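Local coordinates for protein GH127 beta-L-arabinofuranoside (Geobacillus stearothermophilus, PDB 4QK0) that probably hydrolyses beta-L-arabinofuranosidic bonds, releasing L-arabinose units, as a glycoside hydrolase of family GH127, at residues 363-368 against 554-559; 382-387 against 628-633; 560-565 against 639-644. One frame throughout, in Å; residues are numbered along the deposited sequence.

Contact 1 (363-368 against 554-559); sequences ALYNGT and RGPIVY
N366 lays its side-chain amide against the backbone of P556 and V558 and bonds to it through both polar atoms. ND2 donates to P556 O at 3.0 Å, nearly straight (167° at the hydrogen), with the acceptor in the plane of the amide. OD1 receives V558 N at 2.9 Å, and this donor is tilted 21° from the plane of the side-chain C=O. CG, anti to the carbonyl carbon (chi1 -61°), puts the amide in front of the hairpin, and the two bonds fix its rotation. ND2 also bonds to R362 O, one turn back along the chain. The contact sets the end of helix 354-365, in the GH127 catalytic domain, against the type II' turn R554-I557, which joins antiparallel strands 549-554 and 557-562 into a beta hairpin of the C-terminal domain. With an alanine here, P556 O, V558 N and R362 O would probably lose the partners the amide gives them, and a gap is likely to open between helix and hairpin. Next to the amide, Y365 presents one ring face to P556, whose CG is 4.4 Å from Y365 CG. I557 CG1 comes from the strand side to within 4.1 Å of Y365 CB. The Y365 ring packs edge-to-face with W23, and its OH bonds to NE1 of that tryptophan.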
loop_
_atom_site.group_PDB
_atom_site.type_symbol
_atom_site.label_atom_id
_atom_site.label_comp_id
_atom_site.label_asym_id
_atom_site.label_seq_id
_atom_site.Cartn_x
_atom_site.Cartn_y
_atom_site.Cartn_z
ATOM N N ALA A 363 24.388 3.529 5.292
ATOM C CA ALA A 363 23.664 4.661 4.736
ATOM C C ALA A 363 24.442 5.426 3.686
ATOM O O ALA A 363 23.904 5.801 2.613
ATOM C CB ALA A 363 23.193 5.601 5.803
ATOM N N LEU A 364 25.725 5.573 3.932
ATOM C CA LEU A 364 26.571 6.314 3.039
ATOM C C LEU A 364 26.758 5.696 1.672
ATOM O O LEU A 364 26.838 6.435 0.660
ATOM C CB LEU A 364 27.959 6.529 3.662
ATOM C CG LEU A 364 28.099 7.664 4.681
ATOM C CD1 LEU A 364 29.525 7.610 5.267
ATOM C CD2 LEU A 364 27.869 9.040 4.074
ATOM N N TYR A 365 26.898 4.387 1.619
ATOM C CA TYR A 365 27.198 3.706 0.372
ATOM C C TYR A 365 25.926 3.125 -0.303
ATOM O O TYR A 365 26.034 2.400 -1.333
ATOM C CB TYR A 365 28.265 2.592 0.557
ATOM C CG TYR A 365 29.681 3.112 0.861
ATOM C CD1 TYR A 365 30.043 3.436 2.145
ATOM C CD2 TYR A 365 30.602 3.346 -0.145
ATOM C CE1 TYR A 365 31.307 3.922 2.438
ATOM C CE2 TYR A 365 31.876 3.829 0.127
ATOM C CZ TYR A 365 32.222 4.126 1.432
ATOM O OH TYR A 365 33.462 4.628 1.788
ATOM N N ASN A 366 24.753 3.427 0.244
ATOM C CA ASN A 366 23.502 2.826 -0.260
ATOM C C ASN A 366 22.402 3.818 -0.296
ATOM O O ASN A 366 22.281 4.541 -1.262
ATOM C CB ASN A 366 23.138 1.598 0.541
ATOM C CG ASN A 366 24.222 0.520 0.447
ATOM O OD1 ASN A 366 24.283 -0.240 -0.527
ATOM N ND2 ASN A 366 25.055 0.411 1.489
ATOM N N GLY A 367 21.661 3.986 0.765
ATOM C CA GLY A 367 20.447 4.795 0.710
ATOM C C GLY A 367 20.528 6.296 0.729
ATOM O O GLY A 367 19.472 6.969 0.798
ATOM N N THR A 368 21.737 6.846 0.779
ATOM C CA THR A 368 21.892 8.300 0.673
ATOM C C THR A 368 22.183 8.584 -0.802
ATOM O O THR A 368 21.440 9.285 -1.439
ATOM C CB THR A 368 23.055 8.895 1.522
ATOM O OG1 THR A 368 24.259 8.158 1.256
ATOM C CG2 THR A 368 22.734 8.825 2.995
ATOM N N ARG A 554 28.101 -7.159 -0.991
ATOM C CA ARG A 554 29.573 -7.375 -1.024
ATOM C C ARG A 554 30.306 -6.202 -0.380
ATOM O O ARG A 554 30.130 -5.055 -0.803
ATOM C CB ARG A 554 29.995 -7.507 -2.473
ATOM C CG ARG A 554 31.479 -7.677 -2.681
ATOM C CD ARG A 554 31.834 -7.935 -4.146
ATOM N NE ARG A 554 33.277 -8.195 -4.206
ATOM C CZ ARG A 554 34.221 -7.258 -4.255
ATOM N NH1 ARG A 554 33.936 -5.981 -4.297
ATOM N NH2 ARG A 554 35.473 -7.612 -4.251
ATOM N N GLY A 555 31.125 -6.463 0.637
ATOM C CA GLY A 555 31.697 -5.339 1.394
ATOM C C GLY A 555 30.523 -4.593 1.984
ATOM O O GLY A 555 29.531 -5.214 2.385
ATOM N N PRO A 556 30.576 -3.259 1.989
ATOM C CA PRO A 556 29.464 -2.419 2.496
ATOM C C PRO A 556 28.307 -2.177 1.493
ATOM O O PRO A 556 27.361 -1.477 1.839
ATOM C CB PRO A 556 30.162 -1.069 2.760
ATOM C CG PRO A 556 31.155 -0.987 1.650
ATOM C CD PRO A 556 31.655 -2.411 1.469
ATOM N N ILE A 557 28.421 -2.711 0.272
ATOM C CA ILE A 557 27.517 -2.355 -0.787
ATOM C C ILE A 557 26.440 -3.417 -1.024
ATOM O O ILE A 557 26.743 -4.587 -1.250
ATOM C CB ILE A 557 28.257 -2.033 -2.090
ATOM C CG1 ILE A 557 28.944 -0.671 -1.880
ATOM C CG2 ILE A 557 27.257 -1.937 -3.235
ATOM C CD1 ILE A 557 29.803 -0.267 -3.040
ATOM N N VAL A 558 25.205 -2.957 -0.890
ATOM C CA VAL A 558 24.054 -3.738 -1.173
ATOM C C VAL A 558 23.789 -3.639 -2.685
ATOM O O VAL A 558 23.787 -2.541 -3.271
ATOM C CB VAL A 558 22.831 -3.244 -0.390
ATOM C CG1 VAL A 558 21.626 -4.076 -0.722
ATOM C CG2 VAL A 558 23.073 -3.349 1.113
ATOM N N TYR A 559 23.478 -4.794 -3.244
ATOM C CA TYR A 559 23.252 -4.944 -4.675
ATOM C C TYR A 559 21.743 -5.013 -5.019
ATOM O O TYR A 559 20.924 -5.226 -4.160
ATOM C CB TYR A 559 24.009 -6.209 -5.136
ATOM C CG TYR A 559 25.434 -5.853 -5.409
ATOM C CD1 TYR A 559 26.317 -5.574 -4.383
ATOM C CD2 TYR A 559 25.867 -5.696 -6.717
ATOM C CE1 TYR A 559 27.624 -5.133 -4.641
ATOM C CE2 TYR A 559 27.160 -5.343 -6.994
ATOM C CZ TYR A 559 28.037 -5.022 -5.954
ATOM O OH TYR A 559 29.305 -4.597 -6.262
#

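Contact 2 (382-387 against 628-633); sequences VNPLEV and IPYYAW
Y630 reaches P384 through its hydroxyl, while W633 brings the benzo part of its indole up to P384 and V387. The two aromatic residues lie on and just beyond a short 3-10 segment that follows strand 620-629 of the C-terminal domain's mixed sheet. Facing them, residues 382-387 of the catalytic domain run into strand 386-387, which pairs antiparallel with strand 641-647, so that a catalytic-domain segment adds a strand to the sheet of the C-terminal domain. With CG anti to the backbone N (chi1 174°), the Y630 ring carries OH to 2.7 Å from P384 O, to which it donates. The oxygen lies at the edge of the phenol ring, but the hydroxyl approaches from above the carbonyl plane, 42° out of it, not along a lone pair. W633 has an unusual first torsion, 93°, well away from a staggered position. In this posture its CH2 meets V387 CG2 at 3.7 Å and its CZ2 meets P384 CG at 4.2 Å, both side chains crossing the indole at about a right angle. F380 and R404 also pack on the indole, the arginine in a cation-pi contact. Within 628-633 the two aromatic groups meet as well: W633 CD1 stands 4.2 Å above one face of the Y630 ring, offset toward its rim.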
loop_
_atom_site.group_PDB
_atom_site.type_symbol
_atom_site.label_atom_id
_atom_site.label_comp_id
_atom_site.label_asym_id
_atom_site.label_seq_id
_atom_site.Cartn_x
_atom_site.Cartn_y
_atom_site.Cartn_z
ATOM N N VAL A 382 12.154 9.659 -2.579
ATOM C CA VAL A 382 11.856 8.325 -2.043
ATOM C C VAL A 382 12.760 7.288 -2.614
ATOM O O VAL A 382 13.022 7.303 -3.814
ATOM C CB VAL A 382 10.416 7.977 -2.439
ATOM C CG1 VAL A 382 10.128 6.516 -2.333
ATOM C CG2 VAL A 382 9.454 8.826 -1.630
ATOM N N ASN A 383 13.271 6.385 -1.771
ATOM C CA ASN A 383 14.218 5.386 -2.223
ATOM C C ASN A 383 13.686 3.970 -2.018
ATOM O O ASN A 383 13.948 3.325 -0.981
ATOM C CB ASN A 383 15.558 5.483 -1.510
ATOM C CG ASN A 383 16.233 6.784 -1.788
ATOM O OD1 ASN A 383 15.955 7.765 -1.109
ATOM N ND2 ASN A 383 17.017 6.837 -2.857
ATOM N N PRO A 384 12.998 3.442 -3.021
ATOM C CA PRO A 384 12.321 2.165 -2.846
ATOM C C PRO A 384 13.295 1.028 -2.961
ATOM O O PRO A 384 14.385 1.199 -3.474
ATOM C CB PRO A 384 11.327 2.170 -3.992
ATOM C CG PRO A 384 12.044 2.918 -5.069
ATOM C CD PRO A 384 12.802 3.998 -4.368
ATOM N N LEU A 385 12.916 -0.135 -2.441
ATOM C CA LEU A 385 13.710 -1.336 -2.597
ATOM C C LEU A 385 13.145 -2.295 -3.603
ATOM O O LEU A 385 13.731 -3.368 -3.891
ATOM C CB LEU A 385 13.882 -2.038 -1.244
ATOM C CG LEU A 385 14.946 -1.377 -0.368
ATOM C CD1 LEU A 385 14.432 -0.082 0.263
ATOM C CD2 LEU A 385 15.306 -2.413 0.676
ATOM N N GLU A 386 12.022 -1.907 -4.186
ATOM C CA GLU A 386 11.371 -2.731 -5.223
ATOM C C GLU A 386 10.522 -1.839 -6.091
ATOM O O GLU A 386 9.696 -1.081 -5.597
ATOM C CB GLU A 386 10.515 -3.803 -4.605
ATOM C CG GLU A 386 9.683 -4.589 -5.618
ATOM C CD GLU A 386 8.969 -5.756 -4.964
ATOM O OE1 GLU A 386 9.650 -6.663 -4.510
ATOM O OE2 GLU A 386 7.724 -5.730 -4.830
ATOM N N VAL A 387 10.737 -1.925 -7.393
ATOM C CA VAL A 387 9.988 -1.119 -8.338
ATOM C C VAL A 387 9.438 -1.973 -9.478
ATOM O O VAL A 387 10.165 -2.713 -10.111
ATOM C CB VAL A 387 10.858 -0.003 -8.920
ATOM C CG1 VAL A 387 10.101 0.788 -9.947
ATOM C CG2 VAL A 387 11.238 0.967 -7.824
ATOM N N ILE A 628 23.912 -5.086 -9.837
ATOM C CA ILE A 628 24.723 -3.904 -9.683
ATOM C C ILE A 628 24.453 -3.233 -8.309
ATOM O O ILE A 628 23.500 -3.600 -7.621
ATOM C CB ILE A 628 24.415 -2.871 -10.793
ATOM C CG1 ILE A 628 22.920 -2.518 -10.820
ATOM C CG2 ILE A 628 24.830 -3.428 -12.158
ATOM C CD1 ILE A 628 22.643 -1.060 -10.826
ATOM N N PRO A 629 25.301 -2.254 -7.910
ATOM C CA PRO A 629 25.110 -1.613 -6.640
ATOM C C PRO A 629 23.817 -0.858 -6.583
ATOM O O PRO A 629 23.472 -0.150 -7.540
ATOM C CB PRO A 629 26.303 -0.615 -6.575
ATOM C CG PRO A 629 27.376 -1.284 -7.320
ATOM C CD PRO A 629 26.642 -1.936 -8.469
ATOM N N TYR A 630 23.140 -0.950 -5.450
ATOM C CA TYR A 630 21.865 -0.292 -5.262
ATOM C C TYR A 630 21.932 1.168 -5.575
ATOM O O TYR A 630 21.065 1.679 -6.294
ATOM C CB TYR A 630 21.329 -0.505 -3.835
ATOM C CG TYR A 630 20.076 0.280 -3.569
ATOM C CD1 TYR A 630 18.839 -0.193 -3.957
ATOM C CD2 TYR A 630 20.122 1.481 -2.881
ATOM C CE1 TYR A 630 17.692 0.563 -3.711
ATOM C CE2 TYR A 630 18.972 2.191 -2.606
ATOM C CZ TYR A 630 17.764 1.741 -3.048
ATOM O OH TYR A 630 16.663 2.483 -2.774
ATOM N N TYR A 631 22.971 1.848 -5.074
ATOM C CA TYR A 631 23.055 3.312 -5.260
ATOM C C TYR A 631 23.044 3.691 -6.712
ATOM O O TYR A 631 22.598 4.819 -7.068
ATOM C CB TYR A 631 24.321 3.948 -4.567
ATOM C CG TYR A 631 25.609 3.662 -5.246
ATOM C CD1 TYR A 631 25.956 4.329 -6.437
ATOM C CD2 TYR A 631 26.457 2.685 -4.780
ATOM C CE1 TYR A 631 27.147 4.022 -7.118
ATOM C CE2 TYR A 631 27.643 2.383 -5.443
ATOM C CZ TYR A 631 27.986 3.083 -6.637
ATOM O OH TYR A 631 29.179 2.785 -7.296
ATOM N N ALA A 632 23.557 2.790 -7.564
ATOM C CA ALA A 632 23.681 3.088 -9.010
ATOM C C ALA A 632 22.490 2.718 -9.882
ATOM O O ALA A 632 22.571 2.833 -11.106
ATOM C CB ALA A 632 24.903 2.411 -9.565
ATOM N N TRP A 633 21.392 2.280 -9.282
ATOM C CA TRP A 633 20.215 1.901 -10.066
ATOM C C TRP A 633 19.604 3.143 -10.683
ATOM O O TRP A 633 19.889 4.271 -10.266
ATOM C CB TRP A 633 19.210 1.080 -9.182
ATOM C CG TRP A 633 18.136 1.875 -8.499
ATOM C CD1 TRP A 633 18.237 2.552 -7.344
ATOM C CD2 TRP A 633 16.788 2.054 -8.957
ATOM N NE1 TRP A 633 17.075 3.200 -7.080
ATOM C CE2 TRP A 633 16.152 2.888 -8.041
ATOM C CE3 TRP A 633 16.073 1.605 -10.096
ATOM C CZ2 TRP A 633 14.821 3.279 -8.181
ATOM C CZ3 TRP A 633 14.770 1.996 -10.247
ATOM C CH2 TRP A 633 14.137 2.813 -9.280
#

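Contact 3 (560-565 against 639-644); sequences CLEEVD and GEMVVW
C560 lays SG against the side chain of M641, a selenomethionine, with SG 3.8 Å from M641 CG. The thiol takes the crowded position between backbone N and carbonyl carbon (chi1 73°). The M641 chain, bent at chi2 and chi3, keeps SE 4.0 Å from C560 CB, while the end beyond it leads away. V643 adds CG2 to the CB of C560. These residues belong to the antiparallel pairing of strands 557-562 and 641-647 in the mixed sheet of the C-terminal domain, or adjoin it. L561 and V642 form a hydrogen-bonded pair: L561 N donates to V642 O at 2.8 Å and V642 N to L561 O at 3.0 Å. Their side chains share one sheet face, with L561 CB 4.3 Å from V642 CG2. The next pair, E562 with M641, is non-hydrogen-bonded and points its side chains to the other face, where E562 CG and M641 CG meet. E562 is the N-cap residue of helix 563-566, and its carboxylate reaches C634 N and R636. At the strand end E563 is bonded twice to E640. E563 N donates to E640 O at 2.9 Å, while the extended E563 side chain carries OE1 to E640 N, which it accepts, also at 2.9 Å, with the lone pair that faces away from OE2. E640 OE2 lies 4.4 Å from E563 OE1, a pair of like charges. The E640 carboxylate, however, is held by the backbone N atoms of N569 and L570 and by a salt bridge to R544 of the second subunit. These donors, together with the E640 N-H on E563 OE1, probably ease the repulsion between the two carboxylates.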
loop_
_atom_site.group_PDB
_atom_site.type_symbol
_atom_site.label_atom_id
_atom_site.label_comp_id
_atom_site.label_asym_id
_atom_site.label_seq_id
_atom_site.Cartn_x
_atom_site.Cartn_y
_atom_site.Cartn_z
ATOM N N CYS A 560 21.424 -4.814 -6.294
ATOM C CA CYS A 560 20.049 -4.917 -6.806
ATOM C C CYS A 560 20.067 -5.470 -8.207
ATOM O O CYS A 560 21.154 -5.522 -8.857
ATOM C CB CYS A 560 19.371 -3.601 -6.793
ATOM S SG CYS A 560 19.903 -2.429 -8.031
ATOM N N LEU A 561 18.906 -5.969 -8.652
ATOM C CA LEU A 561 18.751 -6.412 -10.055
ATOM C C LEU A 561 17.883 -5.428 -10.768
ATOM O O LEU A 561 16.881 -4.952 -10.208
ATOM C CB LEU A 561 18.110 -7.763 -10.171
ATOM C CG LEU A 561 18.619 -8.922 -9.358
ATOM C CD1 LEU A 561 17.982 -10.241 -9.805
ATOM C CD2 LEU A 561 20.084 -9.037 -9.503
ATOM N N GLU A 562 18.313 -5.029 -11.967
ATOM C CA GLU A 562 17.538 -4.127 -12.836
ATOM C C GLU A 562 17.061 -4.816 -14.150
ATOM O O GLU A 562 17.718 -5.720 -14.691
ATOM C CB GLU A 562 18.363 -2.908 -13.214
ATOM C CG GLU A 562 18.625 -1.895 -12.084
ATOM C CD GLU A 562 19.014 -0.524 -12.642
ATOM O OE1 GLU A 562 20.145 -0.414 -13.079
ATOM O OE2 GLU A 562 18.179 0.400 -12.703
ATOM N N GLU A 563 15.923 -4.365 -14.630
ATOM C CA GLU A 563 15.326 -4.887 -15.854
ATOM C C GLU A 563 16.298 -4.759 -17.027
ATOM O O GLU A 563 16.440 -5.669 -17.836
ATOM C CB GLU A 563 14.060 -4.109 -16.149
ATOM C CG GLU A 563 13.334 -4.513 -17.417
ATOM C CD GLU A 563 11.948 -3.855 -17.572
ATOM O OE1 GLU A 563 11.351 -3.260 -16.636
ATOM O OE2 GLU A 563 11.444 -3.908 -18.698
ATOM N N VAL A 564 16.984 -3.618 -17.103
ATOM C CA VAL A 564 17.892 -3.368 -18.222
ATOM C C VAL A 564 18.891 -4.513 -18.386
ATOM O O VAL A 564 19.250 -4.839 -19.494
ATOM C CB VAL A 564 18.602 -2.003 -18.090
ATOM C CG1 VAL A 564 19.526 -1.995 -16.864
ATOM C CG2 VAL A 564 19.408 -1.663 -19.340
ATOM N N ASP A 565 19.301 -5.167 -17.295
ATOM C CA ASP A 565 20.250 -6.268 -17.358
ATOM C C ASP A 565 19.598 -7.636 -17.378
ATOM O O ASP A 565 20.239 -8.586 -17.748
ATOM C CB ASP A 565 21.201 -6.273 -16.122
ATOM C CG ASP A 565 22.107 -5.036 -16.030
ATOM O OD1 ASP A 565 22.676 -4.656 -17.058
ATOM O OD2 ASP A 565 22.271 -4.438 -14.941
ATOM N N GLY A 639 12.816 1.197 -15.487
ATOM C CA GLY A 639 12.672 -0.243 -15.502
ATOM C C GLY A 639 12.461 -0.805 -14.113
ATOM O O GLY A 639 12.573 -0.085 -13.102
ATOM N N GLU A 640 12.103 -2.078 -14.060
ATOM C CA GLU A 640 11.982 -2.772 -12.803
ATOM C C GLU A 640 13.331 -2.791 -12.063
ATOM O O GLU A 640 14.408 -2.821 -12.697
ATOM C CB GLU A 640 11.482 -4.208 -13.038
ATOM C CG GLU A 640 10.044 -4.260 -13.531
ATOM C CD GLU A 640 9.453 -5.673 -13.504
ATOM O OE1 GLU A 640 9.726 -6.474 -12.566
ATOM O OE2 GLU A 640 8.754 -6.004 -14.468
HETATM N N MSE A 641 13.230 -2.885 -10.728
HETATM C CA MSE A 641 14.399 -3.086 -9.827
HETATM C C MSE A 641 13.965 -3.803 -8.587
HETATM O O MSE A 641 12.892 -3.552 -8.103
HETATM C CB MSE A 641 15.001 -1.717 -9.502
HETATM C CG MSE A 641 16.252 -1.811 -8.632
HETATM SE SE MSE A 641 15.726 -1.851 -6.706
HETATM C CE MSE A 641 15.140 -0.075 -6.493
ATOM N N VAL A 642 14.764 -4.758 -8.115
ATOM C CA VAL A 642 14.562 -5.346 -6.817
ATOM C C VAL A 642 15.854 -5.539 -6.108
ATOM O O VAL A 642 16.842 -5.822 -6.728
ATOM C CB VAL A 642 13.867 -6.733 -6.827
ATOM C CG1 VAL A 642 12.438 -6.603 -7.288
ATOM C CG2 VAL A 642 14.566 -7.716 -7.728
ATOM N N VAL A 643 15.783 -5.453 -4.773
ATOM C CA VAL A 643 16.884 -5.794 -3.882
ATOM C C VAL A 643 16.649 -7.178 -3.313
ATOM O O VAL A 643 17.523 -8.043 -3.381
ATOM C CB VAL A 643 17.006 -4.797 -2.701
ATOM C CG1 VAL A 643 17.981 -5.282 -1.617
ATOM C CG2 VAL A 643 17.460 -3.453 -3.213
ATOM N N TRP A 644 15.462 -7.390 -2.747
ATOM C CA TRP A 644 15.191 -8.645 -2.144
ATOM C C TRP A 644 14.661 -9.589 -3.218
ATOM O O TRP A 644 13.545 -9.430 -3.709
ATOM C CB TRP A 644 14.212 -8.471 -0.988
ATOM C CG TRP A 644 14.849 -7.807 0.142
ATOM C CD1 TRP A 644 14.819 -6.476 0.449
ATOM C CD2 TRP A 644 15.615 -8.439 1.158
ATOM N NE1 TRP A 644 15.552 -6.242 1.556
ATOM C CE2 TRP A 644 16.030 -7.441 2.033
ATOM C CE3 TRP A 644 15.980 -9.761 1.416
ATOM C CZ2 TRP A 644 16.810 -7.707 3.155
ATOM C CZ3 TRP A 644 16.720 -10.031 2.532
ATOM C CH2 TRP A 644 17.160 -8.991 3.384
HETATM O O HOH W 1 15.828 -0.275 -13.284
#

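How the contacts relate
All three contacts converge on the mixed sheet of the C-terminal domain. Contacts 1 and 2 bring catalytic-domain segments to it, whereas contact 3 lies within that domain. Contacts 2 and 3 are closest, their centres about 8 Å apart, with two probable hydrogen bonds between them: C560 N to I628 O (2.7 Å) and V387 N to M641 O (2.8 Å). Contacts 1 and 2 have centres about 10 Å apart and meet through V558 O and Y630 N. Strand 557-562 runs from contact 1 into contact 3, about 16 Å away between centres, where V558 CG1 packs on V643 CG1. Contacts 1 and 2 each join the catalytic and C-terminal domains, and their segments alternate along the chain.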